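Local coordinates for uncharacterized protein (Burkholderia cenocepacia, PDB 6ANS), which is of unknown function but carries DUF1214 family sequence in two separate regions and was crystallised with phosphate and a sodium ion, at residues 81-95 and 111-124. Numbering follows the deposited sequence.
Sequences HVEFADGAWPGFFSP and YQYARVDGRCEYRV. With PO4 (phosphate ion), chain E.
F93 and Y113 meet backbone to backbone and ring to ring. Their main chains form a single antiparallel hydrogen-bonded pair: F93 N reaches Y113 O at 2.9 Å, and Y113 N gives a bond back to F93 O. The loop after helix 60-83 thereby runs along one edge of strand 109-115, whose other edge pairs with strand 188-196. The two side chains run alongside each other in the same direction, their ring planes 47° apart.

Y113 is worth following outward. Its CB sits over one face of the F93 ring and packs 3.7 Å from P95 CG. Y113 CG lies 4.0 Å from F93 CZ. With CG anti to the backbone N (chi1 180°), CD2 comes within 3.4 Å of F93 CE1, which CE2 also meets. At the tip, Y113 OH accepts a hydrogen bond from R115 NH1 at 2.9 Å. R115 bends at chi2 and chi3, its CG passing F84 O and A85 CA; H81 ND1 stands over the rim of one guanidinium face, the planes 65° apart.

P95 CD packs on Y111 CB, and Y111 OH donates to phosphate O3; Y278, R194 and R366 also bind this ion, probably from the crystallisation liquor. F92 goes another way, onto Q112 CB and A114 CB, with L191 and V193 also against it. Y122 OH donates to G87 O at 2.7 Å, an oxygen R212 also bonds, and accepts from D117 N, while P90 CG lies at the ring's edge.

Water 1 accepts from G91 N and can donate to F84 O and R115 O, though acceptors outnumber its protons. One bonded pair plus apolar packing is consistent with a loop that follows the strand without becoming a full strand itself.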
loop_
_atom_site.group_PDB
_atom_site.type_symbol
_atom_site.label_atom_id
_atom_site.label_comp_id
_atom_site.label_asym_id
_atom_site.label_seq_id
_atom_site.Cartn_x
_atom_site.Cartn_y
_atom_site.Cartn_z
ATOM N N HIS A 81 9.153 7.663 -3.416
ATOM C CA HIS A 81 10.164 8.099 -4.366
ATOM C C HIS A 81 9.958 7.606 -5.785
ATOM O O HIS A 81 10.624 8.114 -6.682
ATOM C CB HIS A 81 11.555 7.659 -3.898
ATOM C CG HIS A 81 12.029 8.408 -2.697
ATOM N ND1 HIS A 81 12.270 9.764 -2.725
ATOM C CD2 HIS A 81 12.297 8.000 -1.433
ATOM C CE1 HIS A 81 12.695 10.157 -1.535
ATOM N NE2 HIS A 81 12.721 9.107 -0.734
ATOM N N VAL A 82 9.054 6.654 -6.022
ATOM C CA VAL A 82 8.791 6.146 -7.363
ATOM C C VAL A 82 7.353 6.422 -7.799
ATOM O O VAL A 82 7.123 7.020 -8.847
ATOM C CB VAL A 82 9.130 4.645 -7.474
ATOM C CG1 VAL A 82 8.599 4.070 -8.780
ATOM C CG2 VAL A 82 10.642 4.465 -7.388
ATOM N N GLU A 83 6.368 6.031 -6.980
ATOM C CA GLU A 83 4.983 6.078 -7.442
ATOM C C GLU A 83 4.330 7.447 -7.256
ATOM O O GLU A 83 3.550 7.871 -8.115
ATOM C CB GLU A 83 4.143 5.003 -6.733
ATOM C CG GLU A 83 4.612 3.582 -7.006
ATOM C CD GLU A 83 4.520 3.200 -8.481
ATOM O OE1 GLU A 83 3.812 3.894 -9.244
ATOM O OE2 GLU A 83 5.146 2.194 -8.874
ATOM N N PHE A 84 4.605 8.145 -6.151
ATOM C CA PHE A 84 3.960 9.423 -5.839
ATOM C C PHE A 84 4.978 10.553 -5.725
ATOM O O PHE A 84 4.902 11.377 -4.814
ATOM C CB PHE A 84 3.135 9.343 -4.552
ATOM C CG PHE A 84 2.016 8.363 -4.619
ATOM C CD1 PHE A 84 0.779 8.741 -5.122
ATOM C CD2 PHE A 84 2.208 7.041 -4.230
ATOM C CE1 PHE A 84 -0.265 7.820 -5.213
ATOM C CE2 PHE A 84 1.174 6.102 -4.331
ATOM C CZ PHE A 84 -0.070 6.497 -4.822
ATOM N N ALA A 85 5.957 10.590 -6.633
ATOM C CA ALA A 85 7.056 11.550 -6.578
ATOM C C ALA A 85 7.001 12.604 -7.674
ATOM O O ALA A 85 7.967 13.353 -7.845
ATOM C CB ALA A 85 8.399 10.824 -6.632
ATOM N N ASP A 86 5.910 12.693 -8.426
ATOM C CA ASP A 86 5.820 13.654 -9.521
ATOM C C ASP A 86 5.223 14.955 -8.988
ATOM O O ASP A 86 4.013 15.042 -8.745
ATOM C CB ASP A 86 4.998 13.083 -10.676
ATOM C CG ASP A 86 4.976 13.995 -11.895
ATOM O OD1 ASP A 86 5.526 15.116 -11.825
ATOM O OD2 ASP A 86 4.441 13.571 -12.943
ATOM N N GLY A 87 6.076 15.976 -8.838
ATOM C CA GLY A 87 5.638 17.272 -8.347
ATOM C C GLY A 87 4.624 17.961 -9.235
ATOM O O GLY A 87 3.942 18.881 -8.778
ATOM N N ALA A 88 4.510 17.545 -10.497
ATOM C CA ALA A 88 3.436 18.051 -11.343
ATOM C C ALA A 88 2.113 17.347 -11.082
ATOM O O ALA A 88 1.051 17.872 -11.452
ATOM C CB ALA A 88 3.801 17.893 -12.823
ATOM N N TRP A 89 2.151 16.178 -10.453
ATOM C CA TRP A 89 0.955 15.362 -10.234
ATOM C C TRP A 89 0.973 14.802 -8.822
ATOM O O TRP A 89 1.114 13.595 -8.611
ATOM C CB TRP A 89 0.852 14.262 -11.293
ATOM C CG TRP A 89 0.542 14.845 -12.637
ATOM C CD1 TRP A 89 1.422 15.103 -13.652
ATOM C CD2 TRP A 89 -0.737 15.310 -13.084
ATOM N NE1 TRP A 89 0.757 15.666 -14.716
ATOM C CE2 TRP A 89 -0.567 15.808 -14.391
ATOM C CE3 TRP A 89 -2.009 15.346 -12.506
ATOM C CZ2 TRP A 89 -1.625 16.327 -15.134
ATOM C CZ3 TRP A 89 -3.062 15.870 -13.245
ATOM C CH2 TRP A 89 -2.861 16.357 -14.546
ATOM N N PRO A 90 0.844 15.667 -7.820
ATOM C CA PRO A 90 0.938 15.196 -6.439
ATOM C C PRO A 90 -0.255 14.319 -6.082
ATOM O O PRO A 90 -1.350 14.456 -6.634
ATOM C CB PRO A 90 0.940 16.495 -5.629
ATOM C CG PRO A 90 0.140 17.457 -6.469
ATOM C CD PRO A 90 0.530 17.103 -7.900
ATOM N N GLY A 91 -0.027 13.420 -5.131
ATOM C CA GLY A 91 -1.104 12.648 -4.543
ATOM C C GLY A 91 -0.697 12.183 -3.166
ATOM O O GLY A 91 0.489 11.993 -2.887
ATOM N N PHE A 92 -1.682 12.047 -2.287
ATOM C CA PHE A 92 -1.427 11.557 -0.943
ATOM C C PHE A 92 -1.220 10.042 -0.921
ATOM O O PHE A 92 -1.881 9.292 -1.645
ATOM C CB PHE A 92 -2.588 11.935 -0.017
ATOM C CG PHE A 92 -2.611 13.390 0.371
ATOM C CD1 PHE A 92 -1.535 13.959 1.053
ATOM C CD2 PHE A 92 -3.702 14.184 0.072
ATOM C CE1 PHE A 92 -1.554 15.302 1.423
ATOM C CE2 PHE A 92 -3.729 15.528 0.436
ATOM C CZ PHE A 92 -2.650 16.086 1.110
ATOM N N PHE A 93 -0.298 9.596 -0.075
ATOM C CA PHE A 93 -0.251 8.211 0.361
ATOM C C PHE A 93 0.066 8.254 1.847
ATOM O O PHE A 93 0.371 9.310 2.395
ATOM C CB PHE A 93 0.795 7.388 -0.419
ATOM C CG PHE A 93 2.210 7.796 -0.115
ATOM C CD1 PHE A 93 2.782 8.892 -0.752
ATOM C CD2 PHE A 93 2.959 7.099 0.826
ATOM C CE1 PHE A 93 4.084 9.284 -0.468
ATOM C CE2 PHE A 93 4.278 7.490 1.123
ATOM C CZ PHE A 93 4.831 8.591 0.476
ATOM N N SER A 94 0.019 7.099 2.502
ATOM C CA SER A 94 0.240 7.032 3.939
ATOM C C SER A 94 1.659 6.569 4.216
ATOM O O SER A 94 1.989 5.427 3.896
ATOM C CB SER A 94 -0.768 6.072 4.574
ATOM O OG SER A 94 -0.381 5.737 5.894
ATOM N N PRO A 95 2.535 7.402 4.807
ATOM C CA PRO A 95 3.903 6.965 5.098
ATOM C C PRO A 95 4.039 6.155 6.380
ATOM O O PRO A 95 5.161 5.784 6.742
ATOM C CB PRO A 95 4.668 8.300 5.213
ATOM C CG PRO A 95 3.649 9.222 5.833
ATOM C CD PRO A 95 2.298 8.785 5.262
ATOM N N TYR A 111 -1.757 9.423 8.925
ATOM C CA TYR A 111 -0.692 10.174 8.280
ATOM C C TYR A 111 -0.967 10.243 6.793
ATOM O O TYR A 111 -1.350 9.243 6.172
ATOM C CB TYR A 111 0.680 9.528 8.472
ATOM C CG TYR A 111 1.252 9.539 9.861
ATOM C CD1 TYR A 111 1.907 10.667 10.357
ATOM C CD2 TYR A 111 1.206 8.398 10.659
ATOM C CE1 TYR A 111 2.466 10.672 11.627
ATOM C CE2 TYR A 111 1.767 8.388 11.931
ATOM C CZ TYR A 111 2.399 9.536 12.405
ATOM O OH TYR A 111 2.958 9.538 13.650
ATOM N N GLN A 112 -0.707 11.406 6.212
ATOM C CA GLN A 112 -0.796 11.556 4.772
ATOM C C GLN A 112 0.400 12.362 4.304
ATOM O O GLN A 112 0.755 13.367 4.919
ATOM C CB GLN A 112 -2.091 12.240 4.359
ATOM C CG GLN A 112 -3.324 11.424 4.719
ATOM C CD GLN A 112 -4.572 12.065 4.177
ATOM O OE1 GLN A 112 -5.121 12.985 4.775
ATOM N NE2 GLN A 112 -4.981 11.631 2.989
ATOM N N TYR A 113 0.995 11.930 3.200
ATOM C CA TYR A 113 2.221 12.511 2.689
ATOM C C TYR A 113 2.047 12.714 1.197
ATOM O O TYR A 113 1.539 11.830 0.498
ATOM C CB TYR A 113 3.407 11.569 2.991
ATOM C CG TYR A 113 4.797 11.976 2.537
ATOM C CD1 TYR A 113 5.802 12.203 3.467
ATOM C CD2 TYR A 113 5.124 12.078 1.190
ATOM C CE1 TYR A 113 7.088 12.540 3.074
ATOM C CE2 TYR A 113 6.419 12.419 0.786
ATOM C CZ TYR A 113 7.398 12.639 1.736
ATOM O OH TYR A 113 8.688 12.980 1.353
ATOM N N ALA A 114 2.475 13.871 0.710
ATOM C CA ALA A 114 2.555 14.112 -0.722
ATOM C C ALA A 114 3.899 14.744 -1.050
ATOM O O ALA A 114 4.356 15.657 -0.349
ATOM C CB ALA A 114 1.423 15.016 -1.212
ATOM N N ARG A 115 4.517 14.261 -2.124
ATOM C CA ARG A 115 5.691 14.923 -2.666
ATOM C C ARG A 115 5.258 16.189 -3.372
ATOM O O ARG A 115 4.293 16.188 -4.134
ATOM C CB ARG A 115 6.441 14.023 -3.648
ATOM C CG ARG A 115 7.078 12.795 -3.033
ATOM C CD ARG A 115 8.168 13.178 -2.043
ATOM N NE ARG A 115 9.401 13.640 -2.666
ATOM C CZ ARG A 115 10.577 13.609 -2.048
ATOM N NH1 ARG A 115 10.653 13.135 -0.807
ATOM N NH2 ARG A 115 11.675 14.049 -2.651
ATOM N N VAL A 116 5.960 17.282 -3.102
ATOM C CA VAL A 116 5.687 18.540 -3.760
ATOM C C VAL A 116 7.026 19.114 -4.218
ATOM O O VAL A 116 8.094 18.648 -3.824
ATOM C CB VAL A 116 4.924 19.513 -2.834
ATOM C CG1 VAL A 116 3.533 18.956 -2.477
ATOM C CG2 VAL A 116 5.713 19.749 -1.562
ATOM N N ASP A 117 6.949 20.128 -5.071
ATOM C CA ASP A 117 8.095 20.902 -5.531
ATOM C C ASP A 117 7.957 22.305 -4.950
ATOM O O ASP A 117 7.021 23.035 -5.297
ATOM C CB ASP A 117 8.122 20.945 -7.060
ATOM C CG ASP A 117 9.348 21.636 -7.628
ATOM O OD1 ASP A 117 9.968 22.476 -6.943
ATOM O OD2 ASP A 117 9.667 21.354 -8.805
ATOM N N GLY A 118 8.906 22.697 -4.103
ATOM C CA GLY A 118 8.818 24.002 -3.458
ATOM C C GLY A 118 8.836 25.188 -4.407
ATOM O O GLY A 118 8.544 26.314 -3.982
ATOM N N ARG A 119 9.168 24.974 -5.671
ATOM C CA ARG A 119 9.144 26.058 -6.639
ATOM C C ARG A 119 7.781 26.235 -7.295
ATOM O O ARG A 119 7.602 27.172 -8.075
ATOM C CB ARG A 119 10.209 25.813 -7.709
ATOM C CG ARG A 119 11.629 25.708 -7.145
ATOM C CD ARG A 119 12.577 25.136 -8.178
ATOM N NE ARG A 119 12.172 23.798 -8.599
ATOM C CZ ARG A 119 12.806 23.093 -9.532
ATOM N NH1 ARG A 119 13.868 23.607 -10.143
ATOM N NH2 ARG A 119 12.376 21.883 -9.868
ATOM N N CYS A 120 6.824 25.366 -6.997
ATOM C CA CYS A 120 5.496 25.397 -7.585
ATOM C C CYS A 120 4.481 25.744 -6.499
ATOM O O CYS A 120 4.839 25.963 -5.341
ATOM C CB CYS A 120 5.193 24.046 -8.256
ATOM S SG CYS A 120 6.488 23.573 -9.475
ATOM N N GLU A 121 3.203 25.789 -6.870
ATOM C CA GLU A 121 2.149 26.092 -5.909
ATOM C C GLU A 121 1.075 25.009 -5.936
ATOM O O GLU A 121 0.773 24.450 -6.995
ATOM C CB GLU A 121 1.545 27.460 -6.202
ATOM C CG GLU A 121 2.579 28.591 -6.131
ATOM C CD GLU A 121 1.928 29.962 -6.220
ATOM O OE1 GLU A 121 1.139 30.177 -7.160
ATOM O OE2 GLU A 121 2.190 30.810 -5.343
ATOM N N TYR A 122 0.501 24.719 -4.769
ATOM C CA TYR A 122 -0.443 23.624 -4.604
ATOM C C TYR A 122 -1.664 24.088 -3.821
ATOM O O TYR A 122 -1.581 24.953 -2.939
ATOM C CB TYR A 122 0.214 22.419 -3.882
ATOM C CG TYR A 122 1.402 21.886 -4.651
ATOM C CD1 TYR A 122 1.273 20.818 -5.534
ATOM C CD2 TYR A 122 2.648 22.480 -4.518
ATOM C CE1 TYR A 122 2.369 20.348 -6.245
ATOM C CE2 TYR A 122 3.748 22.031 -5.227
ATOM C CZ TYR A 122 3.607 20.969 -6.088
ATOM O OH TYR A 122 4.704 20.538 -6.784
ATOM N N ARG A 123 -2.796 23.489 -4.156
ATOM C CA ARG A 123 -4.051 23.668 -3.437
ATOM C C ARG A 123 -4.419 22.350 -2.764
ATOM O O ARG A 123 -4.473 21.305 -3.426
ATOM C CB ARG A 123 -5.163 24.090 -4.398
ATOM C CG ARG A 123 -6.261 24.897 -3.776
ATOM C CD ARG A 123 -7.442 25.059 -4.737
ATOM N NE ARG A 123 -7.020 25.236 -6.123
ATOM C CZ ARG A 123 -6.693 26.404 -6.667
ATOM N NH1 ARG A 123 -6.732 27.518 -5.938
ATOM N NH2 ARG A 123 -6.328 26.458 -7.942
ATOM N N VAL A 124 -4.650 22.393 -1.457
ATOM C CA VAL A 124 -5.184 21.264 -0.704
ATOM C C VAL A 124 -6.631 21.592 -0.374
ATOM O O VAL A 124 -6.908 22.633 0.238
ATOM C CB VAL A 124 -4.381 20.984 0.574
ATOM C CG1 VAL A 124 -5.044 19.867 1.365
ATOM C CG2 VAL A 124 -2.938 20.627 0.232
HETATM P P PO4 E . 4.547 12.020 15.498
HETATM O O1 PO4 E . 3.828 12.554 16.712
HETATM O O2 PO4 E . 5.048 10.654 15.848
HETATM O O3 PO4 E . 3.638 11.964 14.296
HETATM O O4 PO4 E . 5.685 12.967 15.210
HETATM O O HOH W 1 2.834 13.497 -4.390
HETATM O O HOH W 2 -1.744 6.457 8.891
#